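Local coordinates for protein putative oxidoreductase with NAD(P)-binding Rossmann-fold domain (Clostridium difficile, PDB 3UUW) that probably acts as an NAD(P)-dependent dehydrogenase of the Gfo/Idh/MocA family, binding its nucleotide cofactor on a Rossmann-fold domain, with a substrate that remains undefined, at residues F124-C129 with K239-L244; L23-K28 with D271-F276; N117-V122 with D278-N283; H170-A175 with Q297-K302. All blocks are in the same frame, centred on the assembly; numbering follows the deposited sequence.

Contact 1: F124-C129 with K239-L244; sequences FNRRFC and KNLNVL
The amide of Asn125 and the guanidinium of Arg126 are the two flat groups beside Leu241, where a 3-10 turn, residues 125-128, meets the tip of a beta-hairpin; their planes stand about 74° apart. Leu241 CD2 stands loosely over one guanidinium face, 4.7 Å from Arg126 CZ, with the His170 imidazole on the other side. The actual touch on Arg126 is through its aliphatic stem, CG to Leu241 CD2 being 4.3 Å. The same methyl lies past the nitrogen end of the amide, 4.5 Å from Asn125 ND2. The polar ends are engaged by other groups: Asn125 ND2 donates to Lys267 O, and Arg126 NE forms a salt bridge with Glu225.

The turn follows the last Rossmann strand and leads into helix 130-138; the hairpin joins strands 234-239 and 243-248 of the large mixed sheet. At the tip Asn240 and Leu241 both have positive phi, close to a type I' turn, which pushes the leucine side chain out toward the 3-10 turn. Cys129, at the N-cap position of helix 130-138, supplies the closest approach. Its SG is anti to the backbone N (chi1 168°), and this swings the sulfur toward the hairpin, 3.9 Å from Leu241 CB. The neighbouring backbone also comes near, with Cys129 SG 3.7 Å from Leu241 O.

A classic beta bulge closes the hairpin, Asn242 and Val243 both facing Lys239. Lys239 O accepts from two successive backbone donors, Asn242 N at 3.0 Å and Val243 N at 3.2 Å.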
# COMPACT_ATOMS: atom_id res chain seq x y z
N PHE A 124 25.30 12.17 -12.30
CA PHE A 124 24.41 11.01 -12.27
C PHE A 124 24.00 10.80 -10.83
O PHE A 124 24.51 9.91 -10.13
CB PHE A 124 25.06 9.77 -12.91
CG PHE A 124 25.20 9.88 -14.40
CD1 PHE A 124 24.07 9.92 -15.22
CD2 PHE A 124 26.44 9.90 -15.00
CE1 PHE A 124 24.20 10.03 -16.56
CE2 PHE A 124 26.56 10.01 -16.36
CZ PHE A 124 25.44 10.06 -17.13
N ASN A 125 23.06 11.63 -10.36
CA ASN A 125 22.65 11.61 -8.96
C ASN A 125 22.15 10.27 -8.45
O ASN A 125 22.31 9.95 -7.26
CB ASN A 125 21.63 12.71 -8.67
CG ASN A 125 20.41 12.59 -9.53
OD1 ASN A 125 20.49 12.83 -10.74
ND2 ASN A 125 19.29 12.16 -8.95
N ARG A 126 21.55 9.46 -9.33
CA ARG A 126 20.99 8.19 -8.91
C ARG A 126 22.04 7.24 -8.33
O ARG A 126 21.72 6.42 -7.47
CB ARG A 126 20.18 7.57 -10.05
CG ARG A 126 18.90 8.30 -10.29
CD ARG A 126 18.33 8.01 -11.65
NE ARG A 126 17.05 8.66 -11.78
CZ ARG A 126 16.88 9.97 -11.92
NH1 ARG A 126 17.92 10.79 -12.00
NH2 ARG A 126 15.64 10.46 -11.99
N ARG A 127 23.31 7.37 -8.75
CA ARG A 127 24.39 6.57 -8.18
C ARG A 127 24.64 6.88 -6.70
O ARG A 127 25.34 6.13 -5.99
CB ARG A 127 25.67 6.74 -8.97
CG ARG A 127 25.59 6.38 -10.43
CD ARG A 127 26.99 6.20 -10.96
NE ARG A 127 27.08 6.15 -12.41
CZ ARG A 127 28.20 5.84 -13.07
NH1 ARG A 127 29.29 5.45 -12.42
NH2 ARG A 127 28.21 5.86 -14.40
N PHE A 128 24.09 8.01 -6.23
CA PHE A 128 24.21 8.45 -4.85
C PHE A 128 22.88 8.47 -4.10
O PHE A 128 22.80 8.92 -2.95
CB PHE A 128 24.87 9.84 -4.80
CG PHE A 128 26.32 9.82 -5.16
CD1 PHE A 128 26.71 9.76 -6.48
CD2 PHE A 128 27.29 9.83 -4.18
CE1 PHE A 128 28.03 9.72 -6.82
CE2 PHE A 128 28.62 9.80 -4.52
CZ PHE A 128 28.99 9.74 -5.84
N CYS A 129 21.82 8.02 -4.78
CA CYS A 129 20.51 7.92 -4.16
C CYS A 129 20.64 6.92 -2.99
O CYS A 129 20.99 5.78 -3.19
CB CYS A 129 19.48 7.47 -5.20
SG CYS A 129 17.89 6.96 -4.51
N LYS A 239 10.84 2.91 -5.07
CA LYS A 239 9.87 3.66 -5.84
C LYS A 239 10.07 5.15 -5.62
O LYS A 239 10.16 5.61 -4.48
CB LYS A 239 8.44 3.28 -5.42
CG LYS A 239 8.09 1.84 -5.69
CD LYS A 239 6.65 1.55 -5.23
CE LYS A 239 6.21 0.14 -5.57
NZ LYS A 239 4.83 -0.09 -5.08
N ASN A 240 10.11 5.87 -6.73
CA ASN A 240 10.27 7.34 -6.72
C ASN A 240 11.45 7.82 -5.86
O ASN A 240 11.39 8.91 -5.23
CB ASN A 240 8.96 8.01 -6.29
CG ASN A 240 7.83 7.74 -7.27
OD1 ASN A 240 8.06 7.55 -8.46
ND2 ASN A 240 6.61 7.82 -6.78
N LEU A 241 12.49 7.00 -5.84
CA LEU A 241 13.74 7.25 -5.10
C LEU A 241 13.59 7.35 -3.60
O LEU A 241 14.59 7.62 -2.90
CB LEU A 241 14.46 8.51 -5.63
CG LEU A 241 14.89 8.48 -7.09
CD1 LEU A 241 13.75 8.78 -7.99
CD2 LEU A 241 16.04 9.49 -7.36
N ASN A 242 12.39 7.11 -3.05
CA ASN A 242 12.19 7.41 -1.65
C ASN A 242 11.35 6.47 -0.80
O ASN A 242 11.10 6.75 0.38
CB ASN A 242 11.72 8.87 -1.50
CG ASN A 242 10.31 9.09 -1.98
OD1 ASN A 242 9.62 8.14 -2.35
ND2 ASN A 242 9.86 10.35 -1.97
N VAL A 243 10.93 5.36 -1.40
CA VAL A 243 10.27 4.29 -0.66
C VAL A 243 10.96 2.98 -1.02
O VAL A 243 11.19 2.72 -2.19
CB VAL A 243 8.79 4.21 -0.98
CG1 VAL A 243 8.17 2.97 -0.30
CG2 VAL A 243 8.09 5.49 -0.51
N LEU A 244 11.35 2.21 -0.01
CA LEU A 244 12.06 0.96 -0.22
C LEU A 244 11.18 -0.22 0.23
O LEU A 244 10.68 -0.24 1.37
CB LEU A 244 13.39 0.97 0.51
CG LEU A 244 14.42 -0.13 0.21
CD1 LEU A 244 15.83 0.34 0.50
CD2 LEU A 244 14.08 -1.36 0.99

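Contact 2: L23-K28 with D271-F276; sequences LPILTK and DISNHF
Leu26 and Ile25 both reach Ser273, but in different surroundings. They lie on helix 16-26, the first helix of the Rossmann fold, while Ser273 sits on helix 269-281, which comes from the far end of the chain to pack against that domain. The tight side is the buried one, where Leu26 and Ser273 both touch Phe71 of strand 69-72. Leu26 CD2 is 4.2 Å from Ser273 CB, and the leucine is also wedged against Met9 and Met11 of strand 8-12, so the two helices share one buried patch over the parallel sheet.

Toward Ile25 and Asn274 the packing thins out and both residues are partly exposed. Ile25 holds CG1 between its own backbone N and carbonyl carbon (chi1 49°), which aims CD1 across the gap, 4.0 Å from Ser273 OG. That hydroxyl is already used by its own helix, bonded to Phe269 O one turn back, and its contact with the methyl is plain van der Waals packing.

Beyond Leu26 the chain meets another subunit: Thr27 O accepts from Arg53 NH2 of the second subunit. The Thr27 side chain turns back on its own segment, its OG1 donating to Leu23 O at 2.6 Å.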
# COMPACT_ATOMS: atom_id res chain seq x y z
N LEU A 23 21.11 24.70 -5.69
CA LEU A 23 21.14 25.87 -4.81
C LEU A 23 20.64 25.55 -3.40
O LEU A 23 21.30 25.96 -2.42
CB LEU A 23 20.39 27.07 -5.44
CG LEU A 23 21.20 27.81 -6.51
CD1 LEU A 23 20.35 28.72 -7.36
CD2 LEU A 23 22.38 28.58 -5.85
N PRO A 24 19.54 24.77 -3.28
CA PRO A 24 19.08 24.53 -1.91
C PRO A 24 20.09 23.83 -1.00
O PRO A 24 20.03 24.00 0.21
CB PRO A 24 17.82 23.69 -2.10
CG PRO A 24 17.30 24.14 -3.45
CD PRO A 24 18.56 24.26 -4.27
N ILE A 25 20.99 23.06 -1.57
CA ILE A 25 22.02 22.40 -0.74
C ILE A 25 23.32 23.21 -0.67
O ILE A 25 23.92 23.36 0.43
CB ILE A 25 22.25 20.94 -1.16
CG1 ILE A 25 22.45 20.82 -2.65
CG2 ILE A 25 21.09 20.09 -0.72
CD1 ILE A 25 22.39 19.38 -3.21
N LEU A 26 23.74 23.78 -1.80
CA LEU A 26 25.04 24.43 -1.85
C LEU A 26 25.06 25.80 -1.18
O LEU A 26 26.12 26.27 -0.81
CB LEU A 26 25.54 24.53 -3.30
CG LEU A 26 25.85 23.19 -3.97
CD1 LEU A 26 26.16 23.43 -5.43
CD2 LEU A 26 27.00 22.45 -3.23
N THR A 27 23.89 26.42 -1.02
CA THR A 27 23.82 27.71 -0.36
C THR A 27 24.00 27.63 1.15
O THR A 27 24.17 28.67 1.79
CB THR A 27 22.54 28.48 -0.73
OG1 THR A 27 21.41 27.68 -0.42
CG2 THR A 27 22.55 28.84 -2.23
N LYS A 28 23.94 26.40 1.70
CA LYS A 28 24.36 26.12 3.08
C LYS A 28 25.80 25.66 2.88
O LYS A 28 26.12 24.46 2.72
CB LYS A 28 23.49 25.05 3.73
CG LYS A 28 23.84 24.80 5.17
CD LYS A 28 22.99 23.71 5.75
CE LYS A 28 23.31 23.51 7.20
NZ LYS A 28 22.99 24.71 7.99
N ASP A 271 24.37 14.06 -1.70
CA ASP A 271 25.58 13.28 -1.54
C ASP A 271 26.53 13.42 -2.73
O ASP A 271 27.75 13.47 -2.54
CB ASP A 271 25.25 11.85 -1.21
CG ASP A 271 24.63 11.72 0.18
OD1 ASP A 271 25.02 12.50 1.09
OD2 ASP A 271 23.75 10.87 0.36
N ILE A 272 25.98 13.52 -3.94
CA ILE A 272 26.85 13.63 -5.11
C ILE A 272 27.59 14.97 -5.08
O ILE A 272 28.78 15.04 -5.41
CB ILE A 272 26.12 13.41 -6.46
CG1 ILE A 272 27.15 13.12 -7.55
CG2 ILE A 272 25.19 14.61 -6.85
CD1 ILE A 272 26.53 12.72 -8.88
N SER A 273 26.89 16.04 -4.70
CA SER A 273 27.50 17.36 -4.68
C SER A 273 28.59 17.40 -3.59
O SER A 273 29.70 17.92 -3.81
CB SER A 273 26.44 18.45 -4.50
OG SER A 273 25.46 18.40 -5.56
N ASN A 274 28.29 16.85 -2.41
CA ASN A 274 29.27 16.83 -1.34
C ASN A 274 30.47 15.94 -1.66
O ASN A 274 31.60 16.23 -1.26
CB ASN A 274 28.62 16.45 -0.02
CG ASN A 274 27.70 17.55 0.52
OD1 ASN A 274 27.90 18.73 0.23
ND2 ASN A 274 26.72 17.16 1.32
N HIS A 275 30.24 14.85 -2.37
CA HIS A 275 31.30 13.98 -2.78
C HIS A 275 32.24 14.70 -3.75
O HIS A 275 33.45 14.57 -3.62
CB HIS A 275 30.73 12.72 -3.42
CG HIS A 275 31.78 11.70 -3.75
ND1 HIS A 275 32.63 11.19 -2.80
CD2 HIS A 275 32.13 11.13 -4.92
CE1 HIS A 275 33.44 10.31 -3.37
NE2 HIS A 275 33.15 10.26 -4.66
N PHE A 276 31.69 15.44 -4.70
CA PHE A 276 32.50 16.24 -5.62
C PHE A 276 33.48 17.12 -4.85
O PHE A 276 34.67 17.16 -5.15
CB PHE A 276 31.59 17.11 -6.54
CG PHE A 276 32.34 18.01 -7.48
CD1 PHE A 276 33.02 17.49 -8.59
CD2 PHE A 276 32.34 19.38 -7.29
CE1 PHE A 276 33.71 18.34 -9.46
CE2 PHE A 276 33.01 20.22 -8.17
CZ PHE A 276 33.69 19.70 -9.25

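Contact 3: N117-V122 with D278-N283; sequences NLNLMV and DCIENN
Asn119 reaches over the last turn of helix 269-281 and lays its amide nitrogen beside Cys279 and Ile280. It sits just before strand 120-122, the edge strand of the parallel Rossmann sheet within this chain, so the contact fixes the C-terminal end of that helix beside the sheet margin. The Asn119 side chain has CG next to the backbone N and anti to the carbonyl carbon (chi1 -69°). From there ND2 comes 4.1 Å from Cys279 CB and 4.3 Å from Ile280 CG1. These are van der Waals contacts of an amide nitrogen with aliphatic carbons, not hydrogen bonds; the hydrogen-bonding partner of ND2 is Ile284 O, just beyond the helix.

Cys279 keeps SG beside its backbone N (chi1 -72°), which leads the sulfur off from Asn119 and leaves CB to make the contact. Ile280 comes in from alongside through CG1 and also touches His92 of the adjoining strand 92-95. Met121, two residues farther along, has all three side-chain torsions extended, so its length is spent reaching Ile272 and Phe276 in earlier turns of the helix.

The helix end itself is closed by a Schellman motif in which Asn283, with positive phi, is the C-prime residue. Ile284, whose O takes the Asn119 amide, sends its N back to Cys279 O, and Asn283 N donates to Ile280 O at 3.3 Å.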
# COMPACT_ATOMS: atom_id res chain seq x y z
N ASN A 117 45.06 17.78 -14.47
CA ASN A 117 44.88 17.17 -13.16
C ASN A 117 43.65 17.74 -12.45
O ASN A 117 43.69 18.14 -11.27
CB ASN A 117 46.13 17.33 -12.29
CG ASN A 117 46.49 16.03 -11.64
OD1 ASN A 117 46.02 15.72 -10.54
ND2 ASN A 117 47.28 15.21 -12.35
N LEU A 118 42.54 17.77 -13.19
CA LEU A 118 41.28 18.28 -12.69
C LEU A 118 40.18 17.22 -12.78
O LEU A 118 40.22 16.36 -13.66
CB LEU A 118 40.86 19.50 -13.50
CG LEU A 118 41.79 20.69 -13.44
CD1 LEU A 118 41.38 21.73 -14.49
CD2 LEU A 118 41.82 21.31 -12.04
N ASN A 119 39.23 17.29 -11.87
CA ASN A 119 38.09 16.39 -11.88
C ASN A 119 36.98 16.99 -12.72
O ASN A 119 36.64 18.18 -12.58
CB ASN A 119 37.55 16.16 -10.46
CG ASN A 119 38.51 15.36 -9.60
OD1 ASN A 119 39.25 14.51 -10.11
ND2 ASN A 119 38.49 15.62 -8.29
N LEU A 120 36.50 16.19 -13.66
CA LEU A 120 35.36 16.53 -14.50
C LEU A 120 34.35 15.45 -14.18
O LEU A 120 34.56 14.29 -14.54
CB LEU A 120 35.76 16.50 -15.99
CG LEU A 120 34.64 16.72 -17.02
CD1 LEU A 120 33.94 18.03 -16.80
CD2 LEU A 120 35.24 16.62 -18.45
N MET A 121 33.30 15.82 -13.44
CA MET A 121 32.29 14.87 -12.98
C MET A 121 30.92 15.18 -13.57
O MET A 121 30.50 16.35 -13.60
CB MET A 121 32.17 14.95 -11.46
CG MET A 121 31.34 13.87 -10.82
SD MET A 121 31.28 14.14 -9.03
CE MET A 121 30.42 12.63 -8.53
N VAL A 122 30.21 14.13 -14.00
CA VAL A 122 28.86 14.25 -14.53
C VAL A 122 27.87 13.85 -13.45
O VAL A 122 28.06 12.86 -12.72
CB VAL A 122 28.66 13.42 -15.81
CG1 VAL A 122 27.22 13.44 -16.26
CG2 VAL A 122 29.63 13.95 -16.93
N ASP A 278 34.39 16.80 -1.59
CA ASP A 278 35.28 15.96 -0.77
C ASP A 278 36.45 15.44 -1.57
O ASP A 278 37.57 15.38 -1.08
CB ASP A 278 34.52 14.77 -0.16
CG ASP A 278 33.62 15.17 1.00
OD1 ASP A 278 33.79 16.27 1.56
OD2 ASP A 278 32.74 14.37 1.37
N CYS A 279 36.20 15.06 -2.82
CA CYS A 279 37.26 14.53 -3.68
C CYS A 279 38.32 15.59 -3.99
O CYS A 279 39.52 15.27 -4.07
CB CYS A 279 36.68 13.93 -4.96
SG CYS A 279 35.82 12.36 -4.68
N ILE A 280 37.88 16.83 -4.16
CA ILE A 280 38.81 17.93 -4.33
C ILE A 280 39.64 18.07 -3.06
O ILE A 280 40.87 18.19 -3.11
CB ILE A 280 38.07 19.24 -4.65
CG1 ILE A 280 37.46 19.15 -6.06
CG2 ILE A 280 39.04 20.43 -4.57
CD1 ILE A 280 36.38 20.21 -6.38
N GLU A 281 38.97 18.07 -1.92
CA GLU A 281 39.64 18.18 -0.63
C GLU A 281 40.71 17.11 -0.42
O GLU A 281 41.79 17.40 0.12
CB GLU A 281 38.61 18.10 0.50
CG GLU A 281 39.22 18.10 1.90
CD GLU A 281 39.91 19.40 2.28
OE1 GLU A 281 39.51 20.48 1.78
OE2 GLU A 281 40.86 19.34 3.10
N ASN A 282 40.44 15.89 -0.87
CA ASN A 282 41.33 14.77 -0.62
C ASN A 282 42.22 14.39 -1.79
O ASN A 282 42.86 13.35 -1.76
CB ASN A 282 40.49 13.58 -0.16
CG ASN A 282 39.91 13.78 1.20
OD1 ASN A 282 38.69 13.89 1.37
ND2 ASN A 282 40.78 13.87 2.19
N ASN A 283 42.22 15.21 -2.84
CA ASN A 283 43.08 14.99 -4.02
C ASN A 283 42.85 13.63 -4.70
O ASN A 283 43.82 12.92 -5.05
CB ASN A 283 44.55 15.12 -3.63
CG ASN A 283 45.48 15.09 -4.83
OD1 ASN A 283 45.14 15.61 -5.90
ND2 ASN A 283 46.64 14.48 -4.67

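Contact 4: H170-A175 with Q297-K302; sequences HVIDTA and QRLLEK
In the helix that carries Ile172 against Leu299 and Leu300, the carbonyl oxygen of His170 is gripped twice from one residue. Thr174 donates its backbone N at 3.1 Å, and its OG1, also a donor, lies closer to His170 O, at 2.7 Å. The hydroxyl approaches with a C=O...O angle of 159° and is tilted 21° from the carbonyl plane, so the threonine spends its polar end within its own helix.

Across the gap, helix 160-179 packs on helix 295-305 near the C-terminus. Ile172 carries the contact with both of its branches. CG2 is anti to the backbone N and points at Leu299, meeting its CD2 at 3.9 Å with the two side chains crossing at about a right angle. CG1 leans the other way and is 4.0 Å from Leu300 CD2, on a more slanting crossing. The isoleucine thus straddles two consecutive leucines instead of entering one pocket, and it also touches Thr214 of strand 211-217. Leu300 extends the layer along helix 160-179 to Ile165, Tyr168 and Ile169.

Charge stands apart from these branches: Arg298 pairs with Glu107 and Glu291. Only methyl and methylene groups meet across the interface, and no hydrogen bond or charge pair crosses between the two segments, so the joint is purely apolar packing that rests on shape and burial.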
# COMPACT_ATOMS: atom_id res chain seq x y z
N HIS A 170 19.33 8.54 -17.66
CA HIS A 170 19.29 8.19 -16.23
C HIS A 170 18.97 6.72 -16.00
O HIS A 170 19.55 6.09 -15.11
CB HIS A 170 18.28 9.03 -15.46
CG HIS A 170 18.73 10.42 -15.20
ND1 HIS A 170 19.85 10.73 -14.47
CD2 HIS A 170 18.17 11.61 -15.55
CE1 HIS A 170 19.98 12.04 -14.39
NE2 HIS A 170 18.97 12.60 -15.03
N VAL A 171 18.05 6.19 -16.80
CA VAL A 171 17.66 4.78 -16.72
C VAL A 171 18.84 3.88 -17.12
O VAL A 171 19.20 2.92 -16.40
CB VAL A 171 16.39 4.53 -17.58
CG1 VAL A 171 16.03 3.04 -17.57
CG2 VAL A 171 15.21 5.36 -17.06
N ILE A 172 19.45 4.19 -18.26
CA ILE A 172 20.60 3.42 -18.78
C ILE A 172 21.78 3.53 -17.83
O ILE A 172 22.40 2.52 -17.51
CB ILE A 172 20.98 3.89 -20.19
CG1 ILE A 172 19.83 3.62 -21.16
CG2 ILE A 172 22.29 3.20 -20.70
CD1 ILE A 172 19.31 2.16 -21.17
N ASP A 173 22.10 4.72 -17.35
CA ASP A 173 23.23 4.83 -16.44
C ASP A 173 23.01 4.02 -15.15
O ASP A 173 23.93 3.36 -14.66
CB ASP A 173 23.54 6.27 -16.05
CG ASP A 173 24.83 6.37 -15.26
OD1 ASP A 173 25.92 6.25 -15.89
OD2 ASP A 173 24.77 6.52 -14.02
N THR A 174 21.81 4.09 -14.60
CA THR A 174 21.51 3.34 -13.37
C THR A 174 21.65 1.83 -13.64
O THR A 174 22.20 1.08 -12.83
CB THR A 174 20.15 3.71 -12.83
OG1 THR A 174 20.09 5.12 -12.60
CG2 THR A 174 19.86 2.94 -11.53
N ALA A 175 21.16 1.40 -14.81
CA ALA A 175 21.28 0.01 -15.23
C ALA A 175 22.74 -0.46 -15.26
O ALA A 175 23.06 -1.52 -14.74
CB ALA A 175 20.62 -0.19 -16.60
N GLN A 297 25.87 7.33 -22.35
CA GLN A 297 25.67 8.13 -23.56
C GLN A 297 26.13 7.41 -24.83
O GLN A 297 25.48 7.49 -25.86
CB GLN A 297 26.36 9.47 -23.43
CG GLN A 297 25.96 10.47 -24.50
CD GLN A 297 26.65 11.80 -24.32
OE1 GLN A 297 27.45 11.97 -23.40
NE2 GLN A 297 26.36 12.74 -25.22
N ARG A 298 27.24 6.69 -24.70
CA ARG A 298 27.79 5.91 -25.80
C ARG A 298 26.78 4.86 -26.23
O ARG A 298 26.54 4.67 -27.42
CB ARG A 298 29.12 5.27 -25.38
CG ARG A 298 29.87 4.64 -26.48
CD ARG A 298 31.09 3.86 -25.94
NE ARG A 298 32.05 4.72 -25.27
CZ ARG A 298 32.89 5.57 -25.88
NH1 ARG A 298 32.89 5.70 -27.21
NH2 ARG A 298 33.73 6.30 -25.15
N LEU A 299 26.14 4.20 -25.27
CA LEU A 299 25.16 3.19 -25.60
C LEU A 299 23.98 3.84 -26.29
O LEU A 299 23.46 3.31 -27.28
CB LEU A 299 24.73 2.44 -24.33
CG LEU A 299 23.73 1.30 -24.49
CD1 LEU A 299 24.16 0.38 -25.61
CD2 LEU A 299 23.64 0.55 -23.16
N LEU A 300 23.56 5.00 -25.81
CA LEU A 300 22.44 5.73 -26.43
C LEU A 300 22.74 6.21 -27.85
O LEU A 300 21.85 6.19 -28.71
CB LEU A 300 21.99 6.89 -25.56
CG LEU A 300 21.33 6.48 -24.24
CD1 LEU A 300 21.06 7.68 -23.35
CD2 LEU A 300 20.04 5.72 -24.53
N GLU A 301 23.97 6.62 -28.11
CA GLU A 301 24.36 7.03 -29.47
C GLU A 301 24.26 5.84 -30.42
O GLU A 301 23.83 5.99 -31.56
CB GLU A 301 25.77 7.65 -29.48
CG GLU A 301 25.80 9.07 -28.94
CD GLU A 301 27.09 9.85 -29.30
OE1 GLU A 301 28.00 9.31 -29.96
OE2 GLU A 301 27.17 11.04 -28.92
N LYS A 302 24.64 4.66 -29.95
CA LYS A 302 24.52 3.44 -30.75
C LYS A 302 23.04 3.17 -31.08
O LYS A 302 22.68 2.86 -32.22
CB LYS A 302 25.20 2.32 -29.99
CG LYS A 302 25.32 0.95 -30.65
CD LYS A 302 26.63 0.29 -30.18
CE LYS A 302 26.46 -1.16 -29.80
NZ LYS A 302 25.88 -1.24 -28.42

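Overall arrangement
The first segments come in the order of contacts 2, 3, 1 and 4, and their partners follow as contacts 1, 2, 3 and 4. Contacts 2 and 3 share helix 269-281, with centres 14 Å apart, and tie this late helix to the Rossmann domain, at its first helix and beside its edge strand. Contact 1 lies 16 Å from contact 2 and 17 Å from contact 4, centre to centre, and touches both: Phe128 rests on Ile272 and His275, and Arg127 NH2 bridges to Asp173 OD1 at 2.8 Å. Contacts 2 and 4 sit 25 Å apart on opposite sides of the chain's centre. Chain after residue 269 thus returns to brace both the nucleotide-binding portion and the mixed-sheet portion.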